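Local coordinates for hydrogenase maturation factor (Thermoanaerobacter tengcongensis, PDB 3VTH), which probably transfers the carbamoyl group of carbamoyl phosphate, at the expense of ATP, to the C-terminal cysteine of HypE during [NiFe]-hydrogenase maturation, at residues Y645-P649 / E650-R654. Numbering follows the deposited sequence.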
ATOM      1  N   TYR A 645     -21.965 -10.315  23.703  1.00 34.90           N
ATOM      2  CA  TYR A 645     -22.832 -10.870  22.677  1.00 34.21           C
ATOM      3  C   TYR A 645     -22.031 -11.886  21.883  1.00 32.44           C
ATOM      4  O   TYR A 645     -20.919 -11.603  21.419  1.00 31.35           O
ATOM      5  CB  TYR A 645     -23.350  -9.802  21.735  1.00 34.37           C
ATOM      6  CG  TYR A 645     -24.194  -8.741  22.382  1.00 36.58           C
ATOM      7  CD1 TYR A 645     -23.625  -7.533  22.784  1.00 38.57           C
ATOM      8  CD2 TYR A 645     -25.557  -8.926  22.574  1.00 38.06           C
ATOM      9  CE1 TYR A 645     -24.393  -6.530  23.376  1.00 40.95           C
ATOM     10  CE2 TYR A 645     -26.342  -7.929  23.159  1.00 42.05           C
ATOM     11  CZ  TYR A 645     -25.748  -6.734  23.554  1.00 43.66           C
ATOM     12  OH  TYR A 645     -26.502  -5.742  24.135  1.00 47.93           O
ATOM     13  N   VAL A 646     -22.573 -13.066  21.683  1.00 31.50           N
ATOM     14  CA  VAL A 646     -21.893 -14.113  20.960  1.00 30.26           C
ATOM     15  C   VAL A 646     -22.793 -14.782  19.946  1.00 29.96           C
ATOM     16  O   VAL A 646     -23.895 -15.107  20.238  1.00 29.63           O
ATOM     17  CB  VAL A 646     -21.340 -15.173  21.898  1.00 31.59           C
ATOM     18  CG1 VAL A 646     -20.770 -16.312  21.163  1.00 29.51           C
ATOM     19  CG2 VAL A 646     -20.337 -14.604  22.828  1.00 30.44           C
ATOM     20  N   ILE A 647     -22.258 -14.979  18.757  1.00 28.37           N
ATOM     21  CA  ILE A 647     -22.912 -15.703  17.688  1.00 28.26           C
ATOM     22  C   ILE A 647     -22.130 -16.978  17.397  1.00 27.39           C
ATOM     23  O   ILE A 647     -20.897 -16.940  17.284  1.00 26.43           O
ATOM     24  CB  ILE A 647     -22.972 -14.825  16.430  1.00 27.56           C
ATOM     25  CG1 ILE A 647     -23.874 -13.611  16.706  1.00 28.54           C
ATOM     26  CG2 ILE A 647     -23.473 -15.656  15.209  1.00 27.46           C
ATOM     27  CD1 ILE A 647     -23.663 -12.426  15.729  1.00 30.47           C
ATOM     28  N   ASP A 648     -22.853 -18.087  17.277  1.00 27.10           N
ATOM     29  CA  ASP A 648     -22.262 -19.393  17.007  1.00 27.38           C
ATOM     30  C   ASP A 648     -22.240 -19.681  15.499  1.00 27.77           C
ATOM     31  O   ASP A 648     -23.282 -19.968  14.902  1.00 28.20           O
ATOM     32  CB  ASP A 648     -23.052 -20.477  17.772  1.00 28.68           C
ATOM     33  CG  ASP A 648     -22.450 -21.885  17.635  1.00 29.33           C
ATOM     34  OD1 ASP A 648     -21.420 -22.087  16.938  1.00 27.87           O
ATOM     35  OD2 ASP A 648     -23.019 -22.795  18.260  1.00 28.94           O
ATOM     36  N   PRO A 649     -21.045 -19.616  14.880  1.00 27.23           N
ATOM     37  CA  PRO A 649     -20.927 -19.852  13.448  1.00 26.97           C
ATOM     38  C   PRO A 649     -21.361 -21.245  13.002  1.00 27.51           C
ATOM     39  O   PRO A 649     -21.772 -21.396  11.858  1.00 26.88           O
ATOM     40  CB  PRO A 649     -19.435 -19.633  13.179  1.00 26.01           C
ATOM     41  CG  PRO A 649     -18.781 -19.849  14.455  1.00 26.88           C
ATOM     42  CD  PRO A 649     -19.732 -19.336  15.487  1.00 26.60           C
ATOM     43  N   GLU A 650     -21.295 -22.244  13.887  1.00 27.96           N
ATOM     44  CA  GLU A 650     -21.686 -23.601  13.488  1.00 29.47           C
ATOM     45  C   GLU A 650     -23.177 -23.717  13.122  1.00 30.20           C
ATOM     46  O   GLU A 650     -23.533 -24.505  12.257  1.00 30.35           O
ATOM     47  CB  GLU A 650     -21.295 -24.646  14.539  1.00 30.17           C
ATOM     48  CG  GLU A 650     -21.456 -26.108  14.059  1.00 31.96           C
ATOM     49  CD  GLU A 650     -22.875 -26.688  14.263  1.00 36.04           C
ATOM     50  OE1 GLU A 650     -23.548 -26.313  15.250  1.00 35.75           O
ATOM     51  OE2 GLU A 650     -23.312 -27.530  13.435  1.00 35.63           O
ATOM     52  N   LEU A 651     -24.034 -22.942  13.793  1.00 30.03           N
ATOM     53  CA  LEU A 651     -25.477 -22.927  13.484  1.00 31.13           C
ATOM     54  C   LEU A 651     -25.779 -22.427  12.063  1.00 30.86           C
ATOM     55  O   LEU A 651     -26.744 -22.868  11.416  1.00 31.98           O
ATOM     56  CB  LEU A 651     -26.222 -22.079  14.521  1.00 31.64           C
ATOM     57  CG  LEU A 651     -26.117 -22.582  15.970  1.00 32.45           C
ATOM     58  CD1 LEU A 651     -26.840 -21.652  16.940  1.00 34.36           C
ATOM     59  CD2 LEU A 651     -26.665 -24.016  16.067  1.00 33.70           C
ATOM     60  N   ILE A 652     -24.945 -21.506  11.598  1.00 29.53           N
ATOM     61  CA  ILE A 652     -25.003 -20.986  10.245  1.00 29.65           C
ATOM     62  C   ILE A 652     -24.432 -22.033   9.280  1.00 29.94           C
ATOM     63  O   ILE A 652     -25.006 -22.272   8.213  1.00 29.84           O
ATOM     64  CB  ILE A 652     -24.223 -19.641  10.146  1.00 28.81           C
ATOM     65  CG1 ILE A 652     -24.953 -18.565  10.952  1.00 28.87           C
ATOM     66  CG2 ILE A 652     -24.043 -19.186   8.681  1.00 28.49           C
ATOM     67  CD1 ILE A 652     -24.104 -17.393  11.316  1.00 28.57           C
ATOM     68  N   LEU A 653     -23.326 -22.677   9.678  1.00 29.33           N
ATOM     69  CA  LEU A 653     -22.738 -23.753   8.864  1.00 29.76           C
ATOM     70  C   LEU A 653     -23.730 -24.904   8.634  1.00 30.75           C
ATOM     71  O   LEU A 653     -23.722 -25.511   7.570  1.00 31.30           O
ATOM     72  CB  LEU A 653     -21.422 -24.283   9.459  1.00 29.05           C
ATOM     73  CG  LEU A 653     -20.207 -23.345   9.498  1.00 29.45           C
ATOM     74  CD1 LEU A 653     -19.031 -24.044  10.184  1.00 29.60           C
ATOM     75  CD2 LEU A 653     -19.808 -22.884   8.095  1.00 29.81           C
ATOM     76  N   ARG A 654     -24.583 -25.190   9.617  1.00 31.10           N
ATOM     77  CA  ARG A 654     -25.649 -26.205   9.436  1.00 32.77           C
ATOM     78  C   ARG A 654     -26.559 -25.913   8.260  1.00 32.56           C
ATOM     79  O   ARG A 654     -26.861 -26.814   7.486  1.00 33.47           O
ATOM     80  CB  ARG A 654     -26.533 -26.305  10.667  1.00 33.29           C
ATOM     81  CG  ARG A 654     -25.931 -27.133  11.737  1.00 36.65           C
ATOM     82  CD  ARG A 654     -26.909 -27.427  12.845  1.00 39.50           C
ATOM     83  NE  ARG A 654     -26.172 -27.512  14.100  1.00 40.56           N
ATOM     84  CZ  ARG A 654     -26.725 -27.692  15.291  1.00 41.35           C
ATOM     85  NH1 ARG A 654     -28.038 -27.819  15.400  1.00 41.50           N
ATOM     86  NH2 ARG A 654     -25.956 -27.748  16.370  1.00 41.84           N
TER
HETATM   87  O   HOH W   1     -23.301 -25.343  17.624  1.00 20.99           O
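Asp-648 caps the helix that starts right after it: its OD1 accepts the backbone N-H of Glu-650 at 3.1 Å, a fair bond (148° at the hydrogen) that reaches the oxygen from above the carboxylate plane. A chi1 of -176° sets CG opposite the backbone N and beside the carbonyl carbon, which brings OD1 to the start of the helix, 3.5 Å from Glu-650 CB. The same OD1 also takes a salt bridge from Lys-539. With an alanine in place of Asp-648, the amide of Glu-650 is likely to lose its capping acceptor and Lys-539 the carboxylate it pairs with. Asp-648 O receives Leu-651 N from well above its carbonyl plane, whereas Pro-649 O takes Leu-653 N in plane at 3.0 Å, a straighter bond, with Ile-652 N a weak second donor. This is an N-cap at a strand-to-helix turn in the Kae1-like domain, where strand 645-647, running parallel to strand 530-542, leads through Asp-648 into helix 649-662. The tight side is apolar: Pro-649 and Leu-653 both pack on Phe-600 of helix 597-607, and Ile-647 and Ile-652 touch helix 666-692, though CG2 of the first only grazes CD1 of the second at 4.3 Å. Leu-653 also lays its CG against Pro-649 O, 3.4 Å away. The more open side belongs to Asp-648, Leu-651 and Arg-654. A water sits between Asp-648 OD2 and Glu-650 OE1, bridging two carboxylates turned 58° apart, although Glu-650 itself is buried. One helical turn on, Arg-654 closes a two-pronged salt bridge on Glu-650, NE to OE2 at 2.9 Å nearly in the guanidinium plane and NH2 to the syn lone pair of OE1, while Tyr-566 OH also bonds OE2. Leu-651 CD2 lies over the guanidinium centre, 3.7 Å above its plane.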